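Peptide methionine sulfoxide reductase MSRA (Corynebacterium diphtheriae, PDB 4D7L) reduces the S-epimer of methionine sulfoxide in oxidised proteins back to methionine, probably serving as a repair enzyme that works through thiol-disulfide exchange. Local coordinates at residues 196-199 with 200-203; 75-78 with 79-83; 104-108 with 109-113. All coordinates share one frame; numbering follows the deposited sequence.

Interaction 1 of 3, residues 196-199 with 200-203. With PGE (triethylene glycol), chain L.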
loop_
_atom_site.group_PDB
_atom_site.type_symbol
_atom_site.label_atom_id
_atom_site.label_comp_id
_atom_site.label_asym_id
_atom_site.label_seq_id
_atom_site.Cartn_x
_atom_site.Cartn_y
_atom_site.Cartn_z
ATOM N N ILE A 196 -0.855 -9.561 -7.183
ATOM C CA ILE A 196 -1.880 -8.784 -7.867
ATOM C C ILE A 196 -3.200 -9.554 -7.915
ATOM O O ILE A 196 -3.248 -10.667 -8.445
ATOM C CB ILE A 196 -1.468 -8.429 -9.324
ATOM C CG1 ILE A 196 -0.141 -7.663 -9.366
ATOM C CG2 ILE A 196 -2.565 -7.610 -10.003
ATOM C CD1 ILE A 196 0.401 -7.513 -10.809
ATOM N N LEU A 197 -4.260 -8.979 -7.354
ATOM C CA LEU A 197 -5.588 -9.620 -7.364
ATOM C C LEU A 197 -6.654 -8.628 -6.901
ATOM O O LEU A 197 -6.330 -7.610 -6.300
ATOM C CB LEU A 197 -5.599 -10.881 -6.476
ATOM C CG LEU A 197 -5.349 -10.721 -4.974
ATOM C CD1 LEU A 197 -5.846 -11.948 -4.213
ATOM C CD2 LEU A 197 -3.860 -10.509 -4.675
ATOM N N PRO A 198 -7.928 -8.917 -7.180
ATOM C CA PRO A 198 -8.974 -8.036 -6.644
ATOM C C PRO A 198 -8.913 -8.005 -5.112
ATOM O O PRO A 198 -8.625 -9.039 -4.521
ATOM C CB PRO A 198 -10.267 -8.687 -7.130
ATOM C CG PRO A 198 -9.844 -9.454 -8.397
ATOM C CD PRO A 198 -8.457 -9.924 -8.126
ATOM N N LEU A 199 -9.139 -6.844 -4.498
ATOM C CA LEU A 199 -9.216 -6.745 -3.040
ATOM C C LEU A 199 -10.200 -7.766 -2.480
ATOM O O LEU A 199 -9.923 -8.425 -1.488
ATOM C CB LEU A 199 -9.649 -5.339 -2.619
ATOM C CG LEU A 199 -9.829 -5.109 -1.112
ATOM C CD1 LEU A 199 -8.454 -5.211 -0.444
ATOM C CD2 LEU A 199 -10.451 -3.743 -0.867
ATOM N N ALA A 200 -11.332 -7.915 -3.152
ATOM C CA ALA A 200 -12.379 -8.830 -2.683
ATOM C C ALA A 200 -11.928 -10.284 -2.698
ATOM O O ALA A 200 -12.559 -11.138 -2.063
ATOM C CB ALA A 200 -13.645 -8.668 -3.527
ATOM N N SER A 201 -10.866 -10.577 -3.445
ATOM C CA SER A 201 -10.349 -11.946 -3.546
ATOM C C SER A 201 -9.196 -12.233 -2.586
ATOM O O SER A 201 -8.682 -13.356 -2.554
ATOM C CB SER A 201 -9.926 -12.239 -4.982
ATOM O OG SER A 201 -11.081 -12.250 -5.819
ATOM N N THR A 202 -8.762 -11.232 -1.826
ATOM C CA THR A 202 -7.786 -11.483 -0.751
ATOM C C THR A 202 -8.473 -12.251 0.373
ATOM O O THR A 202 -9.701 -12.287 0.426
ATOM C CB THR A 202 -7.195 -10.195 -0.178
ATOM O OG1 THR A 202 -8.253 -9.425 0.424
ATOM C CG2 THR A 202 -6.496 -9.387 -1.281
ATOM N N PRO A 203 -7.696 -12.890 1.265
ATOM C CA PRO A 203 -8.379 -13.721 2.276
ATOM C C PRO A 203 -9.404 -12.954 3.131
ATOM O O PRO A 203 -10.522 -13.446 3.298
ATOM C CB PRO A 203 -7.221 -14.249 3.143
ATOM C CG PRO A 203 -6.048 -14.317 2.152
ATOM C CD PRO A 203 -6.232 -13.066 1.286
HETATM C C1 PGE L . -11.245 -14.290 -8.635
HETATM O O1 PGE L . -10.715 -12.992 -8.421
HETATM C C2 PGE L . -11.311 -15.040 -7.319
HETATM O O2 PGE L . -9.992 -15.319 -6.883
#

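Interaction 2 of 3, residues 75-78 with 79-83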
loop_
_atom_site.group_PDB
_atom_site.type_symbol
_atom_site.label_atom_id
_atom_site.label_comp_id
_atom_site.label_asym_id
_atom_site.label_seq_id
_atom_site.Cartn_x
_atom_site.Cartn_y
_atom_site.Cartn_z
ATOM N N GLY A 75 5.708 6.922 3.385
ATOM C CA GLY A 75 6.329 7.517 2.213
ATOM C C GLY A 75 5.480 7.268 0.990
ATOM O O GLY A 75 5.357 8.119 0.119
ATOM N N ALA A 76 4.906 6.075 0.917
ATOM C CA ALA A 76 4.063 5.732 -0.205
ATOM C C ALA A 76 2.822 6.616 -0.249
ATOM O O ALA A 76 2.403 7.023 -1.322
ATOM C CB ALA A 76 3.667 4.252 -0.128
ATOM N N GLU A 77 2.227 6.918 0.905
ATOM C CA GLU A 77 1.002 7.729 0.871
ATOM C C GLU A 77 1.298 9.128 0.339
ATOM O O GLU A 77 0.514 9.693 -0.431
ATOM C CB GLU A 77 0.335 7.852 2.255
ATOM C CG GLU A 77 -1.173 8.239 2.085
ATOM C CD GLU A 77 -1.838 8.864 3.321
ATOM O OE1 GLU A 77 -1.241 8.879 4.425
ATOM O OE2 GLU A 77 -2.984 9.344 3.183
ATOM N N LYS A 78 2.419 9.687 0.781
ATOM C CA LYS A 78 2.828 11.037 0.352
ATOM C C LYS A 78 3.044 11.069 -1.161
ATOM O O LYS A 78 2.612 12.009 -1.845
ATOM C CB LYS A 78 4.090 11.481 1.115
ATOM C CG LYS A 78 4.626 12.903 0.779
ATOM C CD LYS A 78 5.773 13.236 1.755
ATOM C CE LYS A 78 6.582 14.498 1.419
ATOM N NZ LYS A 78 5.827 15.591 0.776
ATOM N N LEU A 79 3.706 10.041 -1.680
ATOM C CA LEU A 79 3.941 9.918 -3.122
ATOM C C LEU A 79 2.640 10.028 -3.899
ATOM O O LEU A 79 2.536 10.743 -4.913
ATOM C CB LEU A 79 4.604 8.567 -3.430
ATOM C CG LEU A 79 4.821 8.287 -4.919
ATOM C CD1 LEU A 79 6.011 9.122 -5.418
ATOM C CD2 LEU A 79 5.014 6.807 -5.165
ATOM N N PHE A 80 1.626 9.327 -3.417
ATOM C CA PHE A 80 0.373 9.330 -4.162
ATOM C C PHE A 80 -0.513 10.546 -3.906
ATOM O O PHE A 80 -1.125 11.041 -4.861
ATOM C CB PHE A 80 -0.391 8.021 -3.897
ATOM C CG PHE A 80 0.202 6.860 -4.638
ATOM C CD1 PHE A 80 0.057 6.783 -6.020
ATOM C CD2 PHE A 80 0.962 5.897 -3.982
ATOM C CE1 PHE A 80 0.643 5.747 -6.744
ATOM C CE2 PHE A 80 1.546 4.833 -4.696
ATOM C CZ PHE A 80 1.393 4.766 -6.078
ATOM N N TRP A 81 -0.566 11.096 -2.685
ATOM C CA TRP A 81 -1.450 12.265 -2.529
ATOM C C TRP A 81 -0.875 13.460 -3.278
ATOM O O TRP A 81 -1.601 14.395 -3.608
ATOM C CB TRP A 81 -1.761 12.641 -1.048
ATOM C CG TRP A 81 -0.715 13.403 -0.263
ATOM C CD1 TRP A 81 -0.216 14.663 -0.517
ATOM C CD2 TRP A 81 -0.156 12.998 0.990
ATOM N NE1 TRP A 81 0.689 15.024 0.476
ATOM C CE2 TRP A 81 0.729 14.021 1.415
ATOM C CE3 TRP A 81 -0.307 11.849 1.791
ATOM C CZ2 TRP A 81 1.478 13.923 2.601
ATOM C CZ3 TRP A 81 0.442 11.744 2.967
ATOM C CH2 TRP A 81 1.313 12.785 3.370
ATOM N N GLU A 82 0.422 13.427 -3.561
ATOM C CA GLU A 82 1.040 14.502 -4.348
ATOM C C GLU A 82 0.940 14.280 -5.854
ATOM O O GLU A 82 1.386 15.110 -6.638
ATOM C CB GLU A 82 2.506 14.669 -3.935
ATOM C CG GLU A 82 2.601 15.279 -2.515
ATOM C CD GLU A 82 4.022 15.535 -2.036
ATOM O OE1 GLU A 82 4.980 15.039 -2.677
ATOM O OE2 GLU A 82 4.162 16.215 -0.988
ATOM N N THR A 83 0.319 13.186 -6.264
ATOM C CA THR A 83 0.175 12.908 -7.693
ATOM C C THR A 83 -1.035 13.593 -8.306
ATOM O O THR A 83 -2.136 13.430 -7.804
ATOM C CB THR A 83 0.044 11.403 -7.930
ATOM O OG1 THR A 83 1.214 10.758 -7.431
ATOM C CG2 THR A 83 -0.109 11.111 -9.422
#

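Interaction 3 of 3, residues 104-108 with 109-113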
loop_
_atom_site.group_PDB
_atom_site.type_symbol
_atom_site.label_atom_id
_atom_site.label_comp_id
_atom_site.label_asym_id
_atom_site.label_seq_id
_atom_site.Cartn_x
_atom_site.Cartn_y
_atom_site.Cartn_z
ATOM N N ARG A 104 -0.037 -2.217 15.669
ATOM C CA ARG A 104 0.867 -3.045 16.458
ATOM C C ARG A 104 0.655 -4.510 16.093
ATOM O O ARG A 104 1.611 -5.252 15.916
ATOM C CB ARG A 104 0.647 -2.815 17.958
ATOM C CG ARG A 104 1.490 -3.718 18.855
ATOM C CD ARG A 104 1.232 -3.416 20.338
ATOM N NE ARG A 104 1.590 -2.042 20.686
ATOM C CZ ARG A 104 2.822 -1.648 20.997
ATOM N NH1 ARG A 104 3.817 -2.527 21.028
ATOM N NH2 ARG A 104 3.057 -0.376 21.294
ATOM N N GLU A 105 -0.594 -4.923 15.910
ATOM C CA GLU A 105 -0.831 -6.308 15.491
ATOM C C GLU A 105 -0.189 -6.628 14.131
ATOM O O GLU A 105 0.447 -7.674 13.960
ATOM C CB GLU A 105 -2.334 -6.589 15.439
ATOM C CG GLU A 105 -2.937 -6.695 16.828
ATOM C CD GLU A 105 -4.450 -6.822 16.823
ATOM O OE1 GLU A 105 -5.109 -6.344 15.870
ATOM O OE2 GLU A 105 -4.975 -7.397 17.796
ATOM N N THR A 106 -0.368 -5.738 13.167
ATOM C CA THR A 106 0.163 -5.975 11.834
ATOM C C THR A 106 1.694 -6.100 11.874
ATOM O O THR A 106 2.264 -6.954 11.190
ATOM C CB THR A 106 -0.255 -4.853 10.861
ATOM O OG1 THR A 106 -1.686 -4.834 10.760
ATOM C CG2 THR A 106 0.358 -5.056 9.486
ATOM N N CYS A 107 2.346 -5.287 12.705
ATOM C CA CYS A 107 3.811 -5.305 12.794
ATOM C C CYS A 107 4.354 -6.619 13.344
ATOM O O CYS A 107 5.546 -6.891 13.178
ATOM C CB CYS A 107 4.331 -4.146 13.656
ATOM S SG CYS A 107 3.984 -2.530 12.930
ATOM N N THR A 108 3.513 -7.443 13.980
ATOM C CA THR A 108 3.978 -8.770 14.436
ATOM C C THR A 108 4.198 -9.766 13.299
ATOM O O THR A 108 4.782 -10.847 13.504
ATOM C CB THR A 108 2.991 -9.446 15.409
ATOM O OG1 THR A 108 1.802 -9.797 14.695
ATOM C CG2 THR A 108 2.645 -8.514 16.586
ATOM N N GLY A 109 3.660 -9.447 12.128
ATOM C CA GLY A 109 3.682 -10.363 10.996
ATOM C C GLY A 109 2.576 -11.412 11.062
ATOM O O GLY A 109 2.442 -12.215 10.154
ATOM N N ARG A 110 1.765 -11.408 12.120
ATOM C CA ARG A 110 0.802 -12.514 12.312
ATOM C C ARG A 110 -0.604 -12.226 11.782
ATOM O O ARG A 110 -1.544 -12.935 12.112
ATOM C CB ARG A 110 0.751 -12.877 13.793
ATOM C CG ARG A 110 2.120 -13.365 14.268
ATOM C CD ARG A 110 2.204 -13.461 15.784
ATOM N NE ARG A 110 1.174 -14.325 16.339
ATOM C CZ ARG A 110 0.926 -14.435 17.643
ATOM N NH1 ARG A 110 1.634 -13.731 18.522
ATOM N NH2 ARG A 110 -0.038 -15.241 18.068
ATOM N N THR A 111 -0.733 -11.216 10.923
ATOM C CA THR A 111 -2.011 -10.930 10.281
ATOM C C THR A 111 -1.999 -11.281 8.802
ATOM O O THR A 111 -3.050 -11.328 8.183
ATOM C CB THR A 111 -2.401 -9.430 10.363
ATOM O OG1 THR A 111 -1.552 -8.674 9.481
ATOM C CG2 THR A 111 -2.319 -8.871 11.815
ATOM N N ASN A 112 -0.796 -11.461 8.255
ATOM C CA ASN A 112 -0.533 -11.648 6.816
ATOM C C ASN A 112 -0.848 -10.440 5.938
ATOM O O ASN A 112 -0.655 -10.496 4.722
ATOM C CB ASN A 112 -1.279 -12.885 6.281
ATOM C CG ASN A 112 -0.689 -14.183 6.809
ATOM O OD1 ASN A 112 0.433 -14.192 7.332
ATOM N ND2 ASN A 112 -1.430 -15.295 6.658
ATOM N N HIS A 113 -1.288 -9.330 6.527
ATOM C CA HIS A 113 -1.552 -8.147 5.710
ATOM C C HIS A 113 -0.289 -7.446 5.216
ATOM O O HIS A 113 0.799 -7.588 5.785
ATOM C CB HIS A 113 -2.376 -7.101 6.474
ATOM C CG HIS A 113 -3.792 -7.503 6.726
ATOM N ND1 HIS A 113 -4.707 -7.672 5.711
ATOM C CD2 HIS A 113 -4.457 -7.749 7.885
ATOM C CE1 HIS A 113 -5.875 -8.013 6.233
ATOM N NE2 HIS A 113 -5.752 -8.062 7.547
HETATM O O HOH W 1 0.978 -9.003 9.951
#

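Interaction 1 of 3, residues 196-199 with 200-203
Leu199 O is the anchor of the tight half of this turn, because Thr202 takes hold of it twice. The hydroxyl Thr202 OG1 donates to Leu199 O at 2.7 Å, lying in the carbonyl plane, while Thr202 N reaches the same oxygen at 3.1 Å from above that plane. The hydroxyl can do so since chi1 of 63° sets OG1 between the backbone N and the carbonyl carbon of Thr202. Leu197 crosses Thr202 at about a right angle, its CD1 lying 3.9 Å from Thr202 CG2 and 3.6 Å from Ser201 O. The contact illustrates how an edge strand can be brought to a close: strand 195-198, outermost in the mixed sheet and parallel to strand 158-161, runs straight into a short 3-10 turn, in which Ser201 N binds Pro198 O at 2.9 Å. Tyr160 of the neighbouring strand packs against Leu197, Leu199 and Thr202, backing the compact side. The other side is looser and more exposed. There Ser201 OG stands 3.9 Å from Pro198 CB and shares a 2.7 Å hydrogen bond with O1 of a triethylene glycol, probably left from crystallisation, whose O1 also lies 3.6 Å from Pro198 CG.

Interaction 2 of 3, residues 75-78 with 79-83
The indole of Trp81, in the last turns of helix 73-81 just after the probable catalytic Cys72, has the backbone of Lys78 on one face and the carboxylate end of Glu77 at its edge. Lys78 CA sits 3.4 Å from the centroid of the six-membered ring and only 8° off its normal, a CH-pi contact, and Lys78 CG continues over CZ2. Glu77 CD lies in the ring plane beside CE3 and CZ3, with its carboxylate nearly perpendicular to the indole. On the Phe80 ring, one face carries Leu79 CD2, offset toward the rim. The helix shows how an aromatic side chain can fold back on its own backbone: with chi1 at 79°, CG of Trp81 is placed between N and C, and the indole returns over the preceding turn. Regular i to i+4 backbone bonds run along the helix, among them Trp81 N to Glu77 O at 2.9 Å. Glu77 is buried, and its oxygens are satisfied by Thr89 OG1 and the backbone N of Gln216, while Phe80 packs on Leu131 and Ala135 of helix 128-137. Lys78 stretches out before bending at its last torsion to meet the exposed Glu82. In this salt bridge Lys78 NZ approaches Glu82 OE2 from the syn side, 33° out of the carboxylate plane, at a modelled 2.5 Å that is short and uncertain in its exact value.

Interaction 3 of 3, residues 104-108 with 109-113
Thr108 OG1 joins the two sides of the turn, donating to Glu105 O at 2.6 Å and accepting from Arg110 N at 3.0 Å. The first bond lies in the carbonyl plane, and Glu105 O is gripped a second time by Thr108 N. A chi1 of 68° turns the Thr108 hydroxyl back over its own main chain, where it can face the helix on one hand and the departing loop on the other. Arg110 folds its CB and CG against the same oxygen, CB at 3.4 Å. The example is one of helix termination: at the end of helix 103-107 the chain leaves helical geometry at Gly109, whose phi is 82°, and Gly109 N closes onto Thr106 O at 3.0 Å. A water carries the link further along the loop: it donates to Thr106 O at 2.7 Å, accepts from Thr111 N and hydrogen-bonds Thr111 OG1. Thr111 CG2 touches the helix, 3.8 Å from Thr106 CA. The OG1 of Thr111 also accepts from His113 N at 3.0 Å, an ST turn that leads into strand 114-121, and His113 NE2 is held by Thr98 O.

Along the chain the order is interaction 2, interaction 3, interaction 1, all within the MsrA fold and each at the end of a regular element. The central mixed sheet relates them: helix 73-81, home of interaction 2, packs on strands 86-94 and 114-121; interaction 3 leads into strand 114-121; and interaction 1 ends strand 195-198 at the sheet's edge. Interactions 1 and 3 come within about 6 Å at their nearest atoms, with centres 18 Å apart. Interaction 2 lies on the opposite side of the chain's centre, its centre 22 and 23 Å from theirs, and it alone adjoins Cys72, here disulfide-bonded to Cys226.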